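Local coordinates for protein putative short-chain dehydrogenase/reductase (Corynebacterium glutamicum, PDB 3E9N) that probably works as an NAD(P)-dependent short-chain dehydrogenase/reductase, perhaps an acetoacetyl-CoA reductase, although its true substrate is not established, at residues A[13-23]-A[37-47]. Residues are numbered along the deposited sequence; the frame is centred on the assembly and turned at random.
Sequences ATGGMGIEIVK and NPEHLAALAEI
Thr14 reaches across to Asn37 with its hydroxyl: Asn37 N donates to Thr14 OG1 over 2.9 Å in a fairly straight bond (163°). With chi1 at 69°, OG1 sits between the backbone N and carbonyl carbon, leaving CG2 beside the N, where it meets Leu41 CD2. Threonine suits this place because its hydroxyl also accepts from Arg36 N while its methyl packs on leucine. Asn37 N-caps helix 38-45, its side-chain carbonyl suited to accepting the first N-H groups: OD1 takes His40 N at 3.0 Å and, weakly, Glu39 N. His40 lays CB against Thr14 CB, and its flat ring gives Ile19 a face to lie on, CD1 standing 4.0 Å from the ring centroid in a CH-pi contact. Deeper in, buried Leu44 forks: CD1 points to Ala13, 3.4 Å from its carbonyl O, and CD2 meets Val22 CG1 at 3.8 Å. The short, branched valine also lies on strand 30-35, and both it and Leu44 touch Val50, so the pair packs between helices and sheet. Toward the C-terminal ends, exposed Lys23 lays its aliphatic CG on Ile47 CD1, while NZ forms a salt bridge with Glu20. Helices 16-23 and 38-45 run almost parallel (11°), axes 11.3 Å apart at closest approach, as successive helices on one face of a Rossmann fold do; Ala13 to Gly18 form the later part of a TGxxxGxG motif, which in relatives binds the dinucleotide cofactor.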
ATOM      1  N   ALA A  13      10.610 -24.540  13.332  1.00 35.13           N
ATOM      2  CA  ALA A  13      10.505 -24.660  14.784  1.00 35.92           C
ATOM      3  C   ALA A  13      11.840 -24.611  15.521  1.00 37.01           C
ATOM      4  O   ALA A  13      11.851 -24.448  16.764  1.00 37.65           O
ATOM      5  CB  ALA A  13       9.752 -25.930  15.161  1.00 35.50           C
ATOM      6  N   THR A  14      12.954 -24.805  14.799  1.00 37.61           N
ATOM      7  CA  THR A  14      14.275 -24.763  15.422  1.00 38.14           C
ATOM      8  C   THR A  14      15.036 -23.430  15.236  1.00 39.47           C
ATOM      9  O   THR A  14      16.118 -23.193  15.878  1.00 41.27           O
ATOM     10  CB  THR A  14      15.150 -26.055  15.138  1.00 38.18           C
ATOM     11  OG1 THR A  14      15.554 -26.137  13.766  1.00 38.32           O
ATOM     12  CG2 THR A  14      14.395 -27.354  15.533  1.00 39.01           C
ATOM     13  N   GLY A  15      14.476 -22.536  14.403  1.00 38.72           N
ATOM     14  CA  GLY A  15      14.973 -21.160  14.314  1.00 37.70           C
ATOM     15  C   GLY A  15      14.682 -20.434  15.612  1.00 37.17           C
ATOM     16  O   GLY A  15      13.956 -20.957  16.438  1.00 37.59           O
ATOM     17  N   GLY A  16      15.244 -19.237  15.802  1.00 37.39           N
ATOM     18  CA  GLY A  16      15.027 -18.435  17.023  1.00 37.31           C
ATOM     19  C   GLY A  16      13.565 -18.133  17.346  1.00 37.30           C
ATOM     20  O   GLY A  16      13.104 -18.368  18.472  1.00 38.86           O
ATOM     21  N   MET A  17      12.824 -17.636  16.359  1.00 37.15           N
ATOM     22  CA  MET A  17      11.366 -17.380  16.487  1.00 36.34           C
ATOM     23  C   MET A  17      10.557 -18.655  16.784  1.00 35.40           C
ATOM     24  O   MET A  17       9.755 -18.685  17.708  1.00 34.50           O
ATOM     25  CB  MET A  17      10.813 -16.723  15.212  1.00 36.34           C
ATOM     26  CG  MET A  17      11.215 -15.217  14.940  1.00 37.99           C
ATOM     27  SD  MET A  17      10.597 -14.698  13.266  1.00 36.82           S
ATOM     28  CE  MET A  17      11.263 -13.067  13.196  1.00 40.55           C
ATOM     29  N   GLY A  18      10.745 -19.702  15.982  1.00 34.81           N
ATOM     30  CA  GLY A  18       9.966 -20.917  16.174  1.00 34.32           C
ATOM     31  C   GLY A  18      10.132 -21.514  17.566  1.00 33.85           C
ATOM     32  O   GLY A  18       9.169 -21.937  18.201  1.00 34.73           O
ATOM     33  N   ILE A  19      11.348 -21.557  18.073  1.00 33.85           N
ATOM     34  CA  ILE A  19      11.526 -22.019  19.447  1.00 33.81           C
ATOM     35  C   ILE A  19      10.642 -21.269  20.426  1.00 34.48           C
ATOM     36  O   ILE A  19       9.926 -21.900  21.232  1.00 35.43           O
ATOM     37  CB  ILE A  19      13.000 -21.935  19.898  1.00 34.56           C
ATOM     38  CG1 ILE A  19      13.839 -22.990  19.136  1.00 35.68           C
ATOM     39  CG2 ILE A  19      13.133 -22.121  21.448  1.00 31.88           C
ATOM     40  CD1 ILE A  19      15.363 -22.654  19.046  1.00 41.42           C
ATOM     41  N   GLU A  20      10.674 -19.932  20.383  1.00 34.19           N
ATOM     42  CA  GLU A  20       9.820 -19.158  21.284  1.00 34.35           C
ATOM     43  C   GLU A  20       8.330 -19.406  20.992  1.00 34.15           C
ATOM     44  O   GLU A  20       7.512 -19.447  21.915  1.00 33.92           O
ATOM     45  CB  GLU A  20      10.149 -17.654  21.258  1.00 35.22           C
ATOM     46  CG  GLU A  20      11.560 -17.263  21.711  1.00 36.06           C
ATOM     47  CD  GLU A  20      11.862 -17.704  23.121  1.00 43.83           C
ATOM     48  OE1 GLU A  20      13.003 -18.140  23.360  1.00 48.59           O
ATOM     49  OE2 GLU A  20      10.964 -17.675  23.995  1.00 46.57           O
ATOM     50  N   ILE A  21       7.969 -19.572  19.723  1.00 33.33           N
ATOM     51  CA  ILE A  21       6.565 -19.822  19.371  1.00 32.77           C
ATOM     52  C   ILE A  21       6.129 -21.206  19.906  1.00 33.77           C
ATOM     53  O   ILE A  21       5.040 -21.362  20.474  1.00 34.07           O
ATOM     54  CB  ILE A  21       6.321 -19.720  17.838  1.00 31.75           C
ATOM     55  CG1 ILE A  21       6.547 -18.265  17.393  1.00 31.44           C
ATOM     56  CG2 ILE A  21       4.939 -20.272  17.466  1.00 28.65           C
ATOM     57  CD1 ILE A  21       6.686 -18.049  15.871  1.00 29.47           C
ATOM     58  N   VAL A  22       6.995 -22.203  19.768  1.00 34.27           N
ATOM     59  CA  VAL A  22       6.640 -23.530  20.298  1.00 35.13           C
ATOM     60  C   VAL A  22       6.450 -23.500  21.808  1.00 35.26           C
ATOM     61  O   VAL A  22       5.478 -24.078  22.320  1.00 35.23           O
ATOM     62  CB  VAL A  22       7.669 -24.633  19.936  1.00 34.62           C
ATOM     63  CG1 VAL A  22       7.396 -25.859  20.782  1.00 34.31           C
ATOM     64  CG2 VAL A  22       7.602 -24.968  18.433  1.00 34.57           C
ATOM     65  N   LYS A  23       7.360 -22.827  22.524  1.00 35.75           N
ATOM     66  CA  LYS A  23       7.222 -22.766  23.991  1.00 36.37           C
ATOM     67  C   LYS A  23       5.915 -22.065  24.351  1.00 35.99           C
ATOM     68  O   LYS A  23       5.246 -22.477  25.287  1.00 36.87           O
ATOM     69  CB  LYS A  23       8.430 -22.094  24.690  1.00 36.42           C
ATOM     70  CG  LYS A  23       9.795 -22.507  24.154  1.00 40.01           C
ATOM     71  CD  LYS A  23      11.007 -22.328  25.127  1.00 43.31           C
ATOM     72  CE  LYS A  23      11.091 -20.889  25.656  1.00 46.71           C
ATOM     73  NZ  LYS A  23      12.495 -20.337  25.667  1.00 47.88           N
ATOM     74  N   ASN A  37      17.182 -28.408  12.926  1.00 58.58           N
ATOM     75  CA  ASN A  37      18.207 -28.648  13.950  1.00 59.27           C
ATOM     76  C   ASN A  37      17.894 -29.732  15.003  1.00 59.75           C
ATOM     77  O   ASN A  37      16.980 -29.596  15.824  1.00 59.44           O
ATOM     78  CB  ASN A  37      18.644 -27.348  14.628  1.00 59.41           C
ATOM     79  CG  ASN A  37      19.911 -27.530  15.449  1.00 58.45           C
ATOM     80  OD1 ASN A  37      19.904 -28.215  16.467  1.00 57.95           O
ATOM     81  ND2 ASN A  37      21.001 -26.914  15.007  1.00 58.94           N
ATOM     82  N   PRO A  38      18.687 -30.812  14.978  1.00 60.63           N
ATOM     83  CA  PRO A  38      18.397 -32.034  15.754  1.00 60.93           C
ATOM     84  C   PRO A  38      18.569 -31.842  17.253  1.00 60.97           C
ATOM     85  O   PRO A  38      17.849 -32.461  18.034  1.00 61.64           O
ATOM     86  CB  PRO A  38      19.401 -33.059  15.201  1.00 60.75           C
ATOM     87  CG  PRO A  38      19.802 -32.486  13.822  1.00 61.77           C
ATOM     88  CD  PRO A  38      19.791 -30.998  14.014  1.00 60.36           C
ATOM     89  N   GLU A  39      19.493 -30.970  17.647  1.00 60.77           N
ATOM     90  CA  GLU A  39      19.677 -30.669  19.063  1.00 60.59           C
ATOM     91  C   GLU A  39      18.528 -29.790  19.596  1.00 60.51           C
ATOM     92  O   GLU A  39      18.105 -29.937  20.770  1.00 60.93           O
ATOM     93  CB  GLU A  39      21.053 -30.021  19.329  1.00 60.48           C
ATOM     94  N   HIS A  40      18.005 -28.891  18.755  1.00 59.19           N
ATOM     95  CA  HIS A  40      16.956 -27.992  19.246  1.00 58.20           C
ATOM     96  C   HIS A  40      15.690 -28.799  19.353  1.00 57.30           C
ATOM     97  O   HIS A  40      14.873 -28.583  20.268  1.00 56.58           O
ATOM     98  CB  HIS A  40      16.734 -26.792  18.330  1.00 58.81           C
ATOM     99  CG  HIS A  40      17.802 -25.750  18.431  1.00 59.19           C
ATOM    100  ND1 HIS A  40      18.236 -25.242  19.637  1.00 60.79           N
ATOM    101  CD2 HIS A  40      18.516 -25.116  17.473  1.00 59.54           C
ATOM    102  CE1 HIS A  40      19.172 -24.336  19.417  1.00 62.49           C
ATOM    103  NE2 HIS A  40      19.360 -24.239  18.110  1.00 61.73           N
ATOM    104  N   LEU A  41      15.565 -29.751  18.422  1.00 56.13           N
ATOM    105  CA  LEU A  41      14.400 -30.632  18.327  1.00 55.36           C
ATOM    106  C   LEU A  41      14.335 -31.509  19.561  1.00 55.18           C
ATOM    107  O   LEU A  41      13.284 -31.634  20.191  1.00 54.76           O
ATOM    108  CB  LEU A  41      14.453 -31.471  17.046  1.00 55.39           C
ATOM    109  CG  LEU A  41      14.048 -30.789  15.727  1.00 55.40           C
ATOM    110  CD1 LEU A  41      14.041 -31.793  14.571  1.00 56.36           C
ATOM    111  CD2 LEU A  41      12.670 -30.088  15.839  1.00 55.00           C
ATOM    112  N   ALA A  42      15.486 -32.071  19.933  1.00 55.28           N
ATOM    113  CA  ALA A  42      15.600 -32.836  21.173  1.00 54.53           C
ATOM    114  C   ALA A  42      15.265 -31.907  22.311  1.00 54.20           C
ATOM    115  O   ALA A  42      14.421 -32.212  23.163  1.00 54.72           O
ATOM    116  CB  ALA A  42      17.002 -33.398  21.341  1.00 54.84           C
ATOM    117  N   ALA A  43      15.910 -30.753  22.333  1.00 53.50           N
ATOM    118  CA  ALA A  43      15.591 -29.779  23.384  1.00 52.93           C
ATOM    119  C   ALA A  43      14.073 -29.487  23.429  1.00 52.01           C
ATOM    120  O   ALA A  43      13.462 -29.471  24.505  1.00 51.69           O
ATOM    121  CB  ALA A  43      16.420 -28.481  23.208  1.00 52.58           C
ATOM    122  N   LEU A  44      13.468 -29.299  22.258  1.00 50.97           N
ATOM    123  CA  LEU A  44      12.021 -29.044  22.173  1.00 50.70           C
ATOM    124  C   LEU A  44      11.160 -30.181  22.725  1.00 51.04           C
ATOM    125  O   LEU A  44      10.185 -29.920  23.441  1.00 51.32           O
ATOM    126  CB  LEU A  44      11.585 -28.700  20.740  1.00 50.40           C
ATOM    127  CG  LEU A  44      11.955 -27.328  20.147  1.00 49.96           C
ATOM    128  CD1 LEU A  44      11.660 -27.310  18.677  1.00 51.17           C
ATOM    129  CD2 LEU A  44      11.188 -26.202  20.810  1.00 50.21           C
ATOM    130  N   ALA A  45      11.512 -31.430  22.414  1.00 50.63           N
ATOM    131  CA  ALA A  45      10.757 -32.568  22.943  1.00 51.31           C
ATOM    132  C   ALA A  45      10.837 -32.702  24.468  1.00 51.62           C
ATOM    133  O   ALA A  45      10.123 -33.518  25.044  1.00 51.18           O
ATOM    134  CB  ALA A  45      11.189 -33.899  22.267  1.00 51.54           C
ATOM    135  N   GLU A  46      11.709 -31.939  25.118  1.00 51.74           N
ATOM    136  CA  GLU A  46      11.682 -31.923  26.579  1.00 53.15           C
ATOM    137  C   GLU A  46      10.443 -31.157  27.080  1.00 53.87           C
ATOM    138  O   GLU A  46      10.101 -31.218  28.268  1.00 54.40           O
ATOM    139  CB  GLU A  46      12.975 -31.344  27.180  1.00 52.90           C
ATOM    140  N   ILE A  47       9.759 -30.452  26.177  1.00 54.24           N
ATOM    141  CA  ILE A  47       8.566 -29.695  26.583  1.00 54.52           C
ATOM    142  C   ILE A  47       7.376 -30.605  26.463  1.00 54.63           C
ATOM    143  O   ILE A  47       7.251 -31.307  25.474  1.00 55.54           O
ATOM    144  CB  ILE A  47       8.350 -28.418  25.760  1.00 54.29           C
ATOM    145  CG1 ILE A  47       9.494 -27.445  26.024  1.00 54.61           C
ATOM    146  CG2 ILE A  47       7.020 -27.779  26.145  1.00 54.16           C
ATOM    147  CD1 ILE A  47       9.855 -26.550  24.866  1.00 56.11           C
TER